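Local coordinates for lipoprotein (Mycoplasma mycoides subsp. capri, PDB 7ADK) that probably acts as a serine protease of the mycoplasma DUF31 family, built on a chymotrypsin-like PA-clan fold and directed against host immunoglobulin, at residues L204-G209 and A235-F240; N275-T280 and L664-E669; H450-I455 and A541-D546. One frame throughout, in Å; residues are numbered along the deposited sequence.

Contact 1 of 3, residues L204-G209 and A235-F240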
loop_
_atom_site.group_PDB
_atom_site.type_symbol
_atom_site.label_atom_id
_atom_site.label_comp_id
_atom_site.label_asym_id
_atom_site.label_seq_id
_atom_site.Cartn_x
_atom_site.Cartn_y
_atom_site.Cartn_z
ATOM N N LEU B 204 -30.392 -29.083 37.957
ATOM C CA LEU B 204 -30.889 -30.033 36.947
ATOM C C LEU B 204 -32.375 -29.862 36.528
ATOM O O LEU B 204 -32.783 -30.361 35.482
ATOM C CB LEU B 204 -30.610 -31.426 37.535
ATOM C CG LEU B 204 -30.866 -32.637 36.636
ATOM C CD1 LEU B 204 -30.092 -32.563 35.328
ATOM C CD2 LEU B 204 -30.447 -33.893 37.379
ATOM N N LYS B 205 -33.187 -29.195 37.350
ATOM C CA LYS B 205 -34.564 -28.773 37.037
ATOM C C LYS B 205 -34.520 -27.577 36.067
ATOM O O LYS B 205 -33.473 -27.209 35.547
ATOM C CB LYS B 205 -35.269 -28.451 38.384
ATOM C CG LYS B 205 -36.800 -28.644 38.439
ATOM C CD LYS B 205 -37.702 -27.393 38.453
ATOM C CE LYS B 205 -37.465 -26.443 39.631
ATOM N NZ LYS B 205 -38.261 -25.203 39.513
ATOM N N GLU B 206 -35.647 -26.899 35.878
ATOM C CA GLU B 206 -35.694 -25.493 35.422
ATOM C C GLU B 206 -35.340 -25.258 33.941
ATOM O O GLU B 206 -35.300 -24.134 33.464
ATOM C CB GLU B 206 -34.906 -24.604 36.413
ATOM C CG GLU B 206 -35.241 -23.112 36.430
ATOM C CD GLU B 206 -36.723 -22.770 36.647
ATOM O OE1 GLU B 206 -37.448 -23.583 37.264
ATOM O OE2 GLU B 206 -37.150 -21.669 36.221
ATOM N N TYR B 207 -35.220 -26.328 33.165
ATOM C CA TYR B 207 -35.189 -26.321 31.708
ATOM C C TYR B 207 -36.545 -25.993 31.069
ATOM O O TYR B 207 -36.658 -25.979 29.852
ATOM C CB TYR B 207 -34.595 -27.638 31.200
ATOM C CG TYR B 207 -33.161 -27.873 31.635
ATOM C CD1 TYR B 207 -32.190 -26.866 31.463
ATOM C CD2 TYR B 207 -32.798 -29.095 32.231
ATOM C CE1 TYR B 207 -30.870 -27.073 31.896
ATOM C CE2 TYR B 207 -31.477 -29.306 32.661
ATOM C CZ TYR B 207 -30.511 -28.294 32.501
ATOM O OH TYR B 207 -29.241 -28.514 32.907
ATOM N N ARG B 208 -37.568 -25.597 31.836
ATOM C CA ARG B 208 -38.754 -24.926 31.281
ATOM C C ARG B 208 -38.397 -23.648 30.512
ATOM O O ARG B 208 -39.068 -23.325 29.543
ATOM C CB ARG B 208 -39.813 -24.699 32.375
ATOM C CG ARG B 208 -39.405 -23.756 33.510
ATOM C CD ARG B 208 -39.858 -22.324 33.303
ATOM N NE ARG B 208 -39.277 -21.422 34.295
ATOM C CZ ARG B 208 -39.433 -20.125 34.390
ATOM N NH1 ARG B 208 -40.233 -19.440 33.634
ATOM N NH2 ARG B 208 -38.742 -19.508 35.286
ATOM N N GLY B 209 -37.309 -22.951 30.839
ATOM C CA GLY B 209 -36.777 -21.884 29.984
ATOM C C GLY B 209 -36.231 -22.413 28.653
ATOM O O GLY B 209 -36.580 -21.920 27.587
ATOM N N ALA B 235 -33.534 -18.789 40.972
ATOM C CA ALA B 235 -33.761 -19.156 42.372
ATOM C C ALA B 235 -35.126 -18.659 42.913
ATOM O O ALA B 235 -35.787 -19.371 43.661
ATOM C CB ALA B 235 -32.578 -18.649 43.210
ATOM N N ALA B 236 -35.588 -17.483 42.466
ATOM C CA ALA B 236 -36.961 -16.979 42.610
ATOM C C ALA B 236 -37.651 -16.769 41.235
ATOM O O ALA B 236 -38.449 -15.848 41.067
ATOM C CB ALA B 236 -36.918 -15.719 43.487
ATOM N N LEU B 237 -37.298 -17.599 40.237
ATOM C CA LEU B 237 -37.735 -17.564 38.820
ATOM C C LEU B 237 -37.399 -16.252 38.057
ATOM O O LEU B 237 -37.889 -16.013 36.955
ATOM C CB LEU B 237 -39.218 -17.993 38.705
ATOM C CG LEU B 237 -39.611 -19.282 39.461
ATOM C CD1 LEU B 237 -41.091 -19.584 39.252
ATOM C CD2 LEU B 237 -38.825 -20.515 39.029
ATOM N N LYS B 238 -36.558 -15.407 38.659
ATOM C CA LYS B 238 -36.353 -13.982 38.381
ATOM C C LYS B 238 -34.868 -13.613 38.509
ATOM O O LYS B 238 -34.193 -14.087 39.425
ATOM C CB LYS B 238 -37.221 -13.208 39.397
ATOM C CG LYS B 238 -37.268 -11.679 39.298
ATOM C CD LYS B 238 -38.088 -11.117 40.471
ATOM C CE LYS B 238 -38.290 -9.605 40.425
ATOM N NZ LYS B 238 -39.324 -9.191 39.480
ATOM N N GLY B 239 -34.413 -12.701 37.644
ATOM C CA GLY B 239 -33.077 -12.091 37.623
ATOM C C GLY B 239 -32.238 -12.388 36.369
ATOM O O GLY B 239 -32.531 -13.308 35.609
ATOM N N PHE B 240 -31.156 -11.639 36.188
ATOM C CA PHE B 240 -30.120 -11.790 35.163
ATOM C C PHE B 240 -28.714 -11.917 35.740
ATOM O O PHE B 240 -28.353 -11.199 36.669
ATOM C CB PHE B 240 -30.081 -10.557 34.256
ATOM C CG PHE B 240 -31.068 -10.413 33.131
ATOM C CD1 PHE B 240 -31.707 -11.532 32.580
ATOM C CD2 PHE B 240 -31.188 -9.161 32.512
ATOM C CE1 PHE B 240 -32.427 -11.393 31.394
ATOM C CE2 PHE B 240 -31.906 -9.024 31.322
ATOM C CZ PHE B 240 -32.495 -10.157 30.749
#

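Contact 2 of 3, residues N275-T280 and L664-E669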
loop_
_atom_site.group_PDB
_atom_site.type_symbol
_atom_site.label_atom_id
_atom_site.label_comp_id
_atom_site.label_asym_id
_atom_site.label_seq_id
_atom_site.Cartn_x
_atom_site.Cartn_y
_atom_site.Cartn_z
ATOM N N ASN B 275 -21.652 3.147 -8.245
ATOM C CA ASN B 275 -22.047 4.526 -7.945
ATOM C C ASN B 275 -22.723 4.695 -6.572
ATOM O O ASN B 275 -22.504 5.669 -5.866
ATOM C CB ASN B 275 -22.931 5.016 -9.099
ATOM C CG ASN B 275 -22.991 6.527 -9.156
ATOM O OD1 ASN B 275 -23.600 7.196 -8.340
ATOM N ND2 ASN B 275 -22.374 7.123 -10.144
ATOM N N GLU B 276 -23.513 3.723 -6.141
ATOM C CA GLU B 276 -24.170 3.764 -4.827
ATOM C C GLU B 276 -23.173 3.593 -3.668
ATOM O O GLU B 276 -23.499 3.869 -2.524
ATOM C CB GLU B 276 -25.306 2.740 -4.729
ATOM C CG GLU B 276 -26.250 2.638 -5.939
ATOM C CD GLU B 276 -26.758 3.976 -6.521
ATOM O OE1 GLU B 276 -27.070 4.932 -5.779
ATOM O OE2 GLU B 276 -26.874 4.075 -7.761
ATOM N N LYS B 277 -21.937 3.150 -3.955
ATOM C CA LYS B 277 -20.835 3.054 -2.984
ATOM C C LYS B 277 -20.001 4.324 -2.967
ATOM O O LYS B 277 -19.653 4.805 -1.907
ATOM C CB LYS B 277 -19.909 1.870 -3.286
ATOM C CG LYS B 277 -20.607 0.516 -3.319
ATOM C CD LYS B 277 -19.673 -0.677 -3.614
ATOM C CE LYS B 277 -19.040 -1.348 -2.385
ATOM N NZ LYS B 277 -19.902 -2.409 -1.795
ATOM N N ALA B 278 -19.671 4.906 -4.101
ATOM C CA ALA B 278 -18.979 6.184 -4.176
ATOM C C ALA B 278 -19.362 6.870 -5.475
ATOM O O ALA B 278 -19.688 6.209 -6.444
ATOM C CB ALA B 278 -17.484 5.960 -4.068
ATOM N N LYS B 279 -19.306 8.199 -5.477
ATOM C CA LYS B 279 -20.151 9.070 -6.313
ATOM C C LYS B 279 -21.588 9.146 -5.728
ATOM O O LYS B 279 -22.335 10.054 -6.086
ATOM C CB LYS B 279 -20.011 8.738 -7.814
ATOM C CG LYS B 279 -20.442 9.839 -8.800
ATOM C CD LYS B 279 -19.496 11.043 -8.850
ATOM C CE LYS B 279 -19.916 12.004 -9.957
ATOM N NZ LYS B 279 -18.893 13.037 -10.230
ATOM N N THR B 280 -21.889 8.316 -4.711
ATOM C CA THR B 280 -22.971 8.487 -3.738
ATOM C C THR B 280 -22.508 8.405 -2.274
ATOM O O THR B 280 -22.735 9.358 -1.554
ATOM C CB THR B 280 -24.126 7.518 -3.998
ATOM O OG1 THR B 280 -24.545 7.605 -5.340
ATOM C CG2 THR B 280 -25.324 7.833 -3.119
ATOM N N LEU B 664 -9.096 3.999 2.315
ATOM C CA LEU B 664 -10.533 4.109 1.999
ATOM C C LEU B 664 -11.218 2.731 2.008
ATOM O O LEU B 664 -11.601 2.201 0.968
ATOM C CB LEU B 664 -10.694 4.846 0.657
ATOM C CG LEU B 664 -12.158 5.088 0.213
ATOM C CD1 LEU B 664 -12.739 6.360 0.797
ATOM C CD2 LEU B 664 -12.226 5.204 -1.297
ATOM N N TRP B 665 -11.348 2.121 3.187
ATOM C CA TRP B 665 -11.905 0.769 3.353
ATOM C C TRP B 665 -13.385 0.675 2.927
ATOM O O TRP B 665 -14.136 1.640 2.932
ATOM C CB TRP B 665 -11.667 0.260 4.781
ATOM C CG TRP B 665 -11.307 -1.190 4.948
ATOM C CD1 TRP B 665 -12.167 -2.214 5.124
ATOM C CD2 TRP B 665 -9.981 -1.803 4.987
ATOM N NE1 TRP B 665 -11.474 -3.392 5.243
ATOM C CE2 TRP B 665 -10.128 -3.206 5.126
ATOM C CE3 TRP B 665 -8.663 -1.316 4.953
ATOM C CZ2 TRP B 665 -9.051 -4.087 5.128
ATOM C CZ3 TRP B 665 -7.563 -2.189 4.973
ATOM C CH2 TRP B 665 -7.754 -3.572 5.030
ATOM N N ILE B 666 -13.775 -0.511 2.494
ATOM C CA ILE B 666 -14.993 -0.843 1.749
ATOM C C ILE B 666 -15.606 -2.119 2.332
ATOM O O ILE B 666 -15.283 -2.522 3.437
ATOM C CB ILE B 666 -14.703 -0.745 0.208
ATOM C CG1 ILE B 666 -15.812 -1.182 -0.781
ATOM C CG2 ILE B 666 -13.348 -1.280 -0.251
ATOM C CD1 ILE B 666 -15.542 -0.841 -2.253
ATOM N N ASN B 667 -16.524 -2.733 1.612
ATOM C CA ASN B 667 -17.270 -3.943 1.903
ATOM C C ASN B 667 -17.363 -4.703 0.580
ATOM O O ASN B 667 -18.266 -4.438 -0.220
ATOM C CB ASN B 667 -18.627 -3.454 2.398
ATOM C CG ASN B 667 -19.587 -4.557 2.739
ATOM O OD1 ASN B 667 -19.219 -5.582 3.285
ATOM N ND2 ASN B 667 -20.866 -4.359 2.510
ATOM N N SER B 668 -16.315 -5.438 0.220
ATOM C CA SER B 668 -16.184 -6.121 -1.075
ATOM C C SER B 668 -15.088 -7.175 -1.099
ATOM O O SER B 668 -14.164 -7.157 -0.292
ATOM C CB SER B 668 -15.888 -5.121 -2.188
ATOM O OG SER B 668 -17.087 -4.543 -2.604
ATOM N N GLU B 669 -15.184 -8.046 -2.103
ATOM C CA GLU B 669 -14.204 -9.069 -2.451
ATOM C C GLU B 669 -12.780 -8.499 -2.543
ATOM O O GLU B 669 -12.520 -7.560 -3.291
ATOM C CB GLU B 669 -14.532 -9.693 -3.819
ATOM C CG GLU B 669 -15.951 -10.192 -4.044
ATOM C CD GLU B 669 -16.165 -10.827 -5.433
ATOM O OE1 GLU B 669 -15.211 -11.113 -6.175
ATOM O OE2 GLU B 669 -17.329 -11.064 -5.793
#

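Contact 3 of 3, residues H450-I455 and A541-D546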
loop_
_atom_site.group_PDB
_atom_site.type_symbol
_atom_site.label_atom_id
_atom_site.label_comp_id
_atom_site.label_asym_id
_atom_site.label_seq_id
_atom_site.Cartn_x
_atom_site.Cartn_y
_atom_site.Cartn_z
ATOM N N HIS B 450 -17.492 6.880 21.232
ATOM C CA HIS B 450 -16.069 6.859 21.577
ATOM C C HIS B 450 -15.165 7.662 20.624
ATOM O O HIS B 450 -14.015 7.929 20.969
ATOM C CB HIS B 450 -15.562 5.437 21.781
ATOM C CG HIS B 450 -15.187 4.692 20.540
ATOM N ND1 HIS B 450 -15.931 3.733 19.918
ATOM C CD2 HIS B 450 -13.966 4.700 19.928
ATOM C CE1 HIS B 450 -15.182 3.159 18.972
ATOM N NE2 HIS B 450 -13.977 3.740 18.915
ATOM N N VAL B 451 -15.659 8.079 19.452
ATOM C CA VAL B 451 -14.964 9.022 18.564
ATOM C C VAL B 451 -15.321 10.451 18.935
ATOM O O VAL B 451 -14.436 11.286 19.080
ATOM C CB VAL B 451 -15.222 8.704 17.076
ATOM C CG1 VAL B 451 -14.696 9.775 16.122
ATOM C CG2 VAL B 451 -14.585 7.373 16.696
ATOM N N ALA B 452 -16.601 10.738 19.158
ATOM C CA ALA B 452 -17.066 12.069 19.514
ATOM C C ALA B 452 -16.537 12.572 20.873
ATOM O O ALA B 452 -16.382 13.774 21.056
ATOM C CB ALA B 452 -18.589 12.070 19.476
ATOM N N LYS B 453 -16.203 11.693 21.831
ATOM C CA LYS B 453 -15.529 12.062 23.092
ATOM C C LYS B 453 -14.087 12.568 22.932
ATOM O O LYS B 453 -13.527 13.090 23.887
ATOM C CB LYS B 453 -15.695 10.986 24.178
ATOM C CG LYS B 453 -14.722 9.798 24.193
ATOM C CD LYS B 453 -14.904 8.984 25.489
ATOM C CE LYS B 453 -13.863 7.868 25.663
ATOM N NZ LYS B 453 -13.854 7.309 27.035
ATOM N N GLY B 454 -13.501 12.478 21.740
ATOM C CA GLY B 454 -12.249 13.148 21.411
ATOM C C GLY B 454 -12.369 14.668 21.328
ATOM O O GLY B 454 -11.361 15.368 21.363
ATOM N N ILE B 455 -13.587 15.210 21.244
ATOM C CA ILE B 455 -13.844 16.643 21.371
ATOM C C ILE B 455 -13.663 17.052 22.844
ATOM O O ILE B 455 -14.563 16.873 23.659
ATOM C CB ILE B 455 -15.220 17.039 20.782
ATOM C CG1 ILE B 455 -15.413 16.588 19.320
ATOM C CG2 ILE B 455 -15.403 18.553 20.840
ATOM C CD1 ILE B 455 -16.825 16.743 18.802
ATOM N N ALA B 541 -23.216 8.982 18.030
ATOM C CA ALA B 541 -23.242 10.379 18.440
ATOM C C ALA B 541 -23.397 11.308 17.234
ATOM O O ALA B 541 -23.074 10.918 16.117
ATOM C CB ALA B 541 -21.979 10.667 19.251
ATOM N N ILE B 542 -23.881 12.527 17.433
ATOM C CA ILE B 542 -24.078 13.499 16.350
ATOM C C ILE B 542 -23.352 14.802 16.664
ATOM O O ILE B 542 -23.646 15.455 17.661
ATOM C CB ILE B 542 -25.568 13.734 16.053
ATOM C CG1 ILE B 542 -26.316 12.406 15.854
ATOM C CG2 ILE B 542 -25.724 14.650 14.830
ATOM C CD1 ILE B 542 -27.816 12.559 15.701
ATOM N N VAL B 543 -22.395 15.179 15.827
ATOM C CA VAL B 543 -21.516 16.337 15.989
ATOM C C VAL B 543 -21.947 17.484 15.083
ATOM O O VAL B 543 -22.133 17.319 13.885
ATOM C CB VAL B 543 -20.053 15.950 15.689
ATOM C CG1 VAL B 543 -19.119 17.170 15.658
ATOM C CG2 VAL B 543 -19.557 14.952 16.735
ATOM N N GLU B 544 -22.073 18.669 15.647
ATOM C CA GLU B 544 -22.304 19.923 14.938
ATOM C C GLU B 544 -20.974 20.595 14.583
ATOM O O GLU B 544 -20.071 20.684 15.413
ATOM C CB GLU B 544 -23.180 20.809 15.823
ATOM C CG GLU B 544 -23.505 22.184 15.237
ATOM C CD GLU B 544 -24.286 23.058 16.230
ATOM O OE1 GLU B 544 -23.641 23.713 17.075
ATOM O OE2 GLU B 544 -25.532 23.139 16.129
ATOM N N VAL B 545 -20.870 21.094 13.356
ATOM C CA VAL B 545 -19.783 21.950 12.896
ATOM C C VAL B 545 -20.358 23.228 12.289
ATOM O O VAL B 545 -21.123 23.180 11.327
ATOM C CB VAL B 545 -18.870 21.202 11.917
ATOM C CG1 VAL B 545 -17.690 22.068 11.531
ATOM C CG2 VAL B 545 -18.312 19.904 12.485
ATOM N N ASP B 546 -19.990 24.386 12.835
ATOM C CA ASP B 546 -20.457 25.699 12.374
ATOM C C ASP B 546 -19.365 26.411 11.568
ATOM O O ASP B 546 -18.512 27.110 12.114
ATOM C CB ASP B 546 -20.967 26.503 13.578
ATOM C CG ASP B 546 -21.691 27.810 13.219
ATOM O OD1 ASP B 546 -21.604 28.285 12.074
ATOM O OD2 ASP B 546 -22.408 28.324 14.105
#

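Contact 1 of 3, residues L204-G209 and A235-F240
A salt-bridge network at the N-terminal end of helix 208-212 is lined on one side by L237, from the loop that follows helix 220-226. The methyl CD2 of L237 rests against the E206 carboxylate, 3.5 Å from OE2, while L237 CB lies 3.8 Å from R208 NH2. The leucine crosses both side chains at a slant, and its approach to the guanidinium is oblique. No hydrogen bond spans the two segments, so the contact is van der Waals packing of an alkyl chain on a paired charge. R208 presents NE and NH2 side-on, both to E206 OE2 (NE at 2.9 Å, NH2 at 2.8 Å), with the oxygen only 5° out of the guanidinium plane. NH2 meets OE2 nearly along the C-O bond, whereas NE comes from above the carboxylate plane. K205 NZ takes the other oxygen, E206 OE1, at 2.9 Å. A bend at chi2 (54°) turns the E206 carboxylate toward these donors, and N234 ND2 gives OE2 a further hydrogen bond. With Y207 at the N-cap position, the arrangement is a Lys-Glu-Arg salt-bridge network straddling a helix start, with one loop leucine packed on its side.

Contact 2 of 3, residues N275-T280 and L664-E669
K277 lays the end of its aliphatic chain across I666, the CE methylene 3.5 Å from CD1 and 3.6 Å from CG1 of the isoleucine. The contact is loop-to-loop packing in which a buried lysine donates to a main-chain carbonyl: K277 belongs to the chain leading into strand 289-293, I666 to the long connection between helices 651-655 and 688-691, and neither segment has regular helix or strand. Where they touch, the two side chains run at about a right angle, so the overlap is confined to CE and the outer carbons of the isoleucine branch. I666 extends that branch fully, with CG1 opposite the backbone N (chi1 174°).

Beyond this apolar crossing the ammonium group finds a backbone acceptor. K277 NZ donates to N667 O at 3.0 Å, the only hydrogen bond between the segments. The chain begins straight and then turns twice, at chi3 (90°) and chi4 (87°), which carries NZ past I666 to the carbonyl. All four touching residues are buried, so this bond provides an enclosed amine with a polar partner; I634 also packs against K277.

Each loop has further anchors. E276 OE1 forms a salt bridge with K591 NZ, and S668 makes backbone hydrogen bonds with V268.

N667 O is a shared acceptor. S668 OG also donates to it, at 2.7 Å, from well above the carbonyl plane, and K277 NZ, tilted less from the plane, approaches from the same face. The two donors end up as neighbours, K277 NZ lying 3.6 Å from S668 OG.

Contact 3 of 3, residues H450-I455 and A541-D546
I455 and V543 face each other tip to tip, and beside them the methyl groups of A452 and A541 meet. With CG1 anti to the carbonyl carbon (chi1 -54°) and chi2 extended (170°), I455 carries CD1 to 3.9 Å from both V543 CG1 and V543 CG2, evenly against the fork of the valine. A452 CB is 3.7 Å from A541 CB and 4.1 Å from V543 CG2, which joins the two pairs into one patch. A541 and V543 turn their CB atoms to this side of strand 541-546, whereas I542 between them points away, the usual alternation of a strand. On the other segment a type I turn from A452 to I455, with I455 N hydrogen-bonded to A452 O at 3.1 Å, brings A452 and I455 to the same front.

On the far side of helix 449-452, H450 ND1 is hydrogen-bonded to D539 OD2 and its side chain touches S759, consistent with the His-Asp-Ser triad of PA-clan proteases. The strand's backbone pairs with T447, F445 and T504. The touching groups are all methyls, and no hydrogen bond crosses, which implies that shape and burial, rather than directional bonds, seat the histidine-bearing helix on the sheet.

Contact 1 lies toward the periphery, its centre 35 Å from that of the chain, while contacts 2 and 3 are buried, at 18 and 15 Å. Only contact 3 involves a sheet strand; contacts 1 and 2 both draw on the long loop between helix 220-226 and strand 289-293, and contact 3 shares no element with either. Contact 1 closes before the others open, and contact 3 is nested in the large loop closed by contact 2, some 14 Å away at the nearest atoms. The chemistry follows the setting: a charge network with an apolar side wall near the surface, a mixed apolar and polar bridge between the enclosed loops, and purely apolar packing in the core.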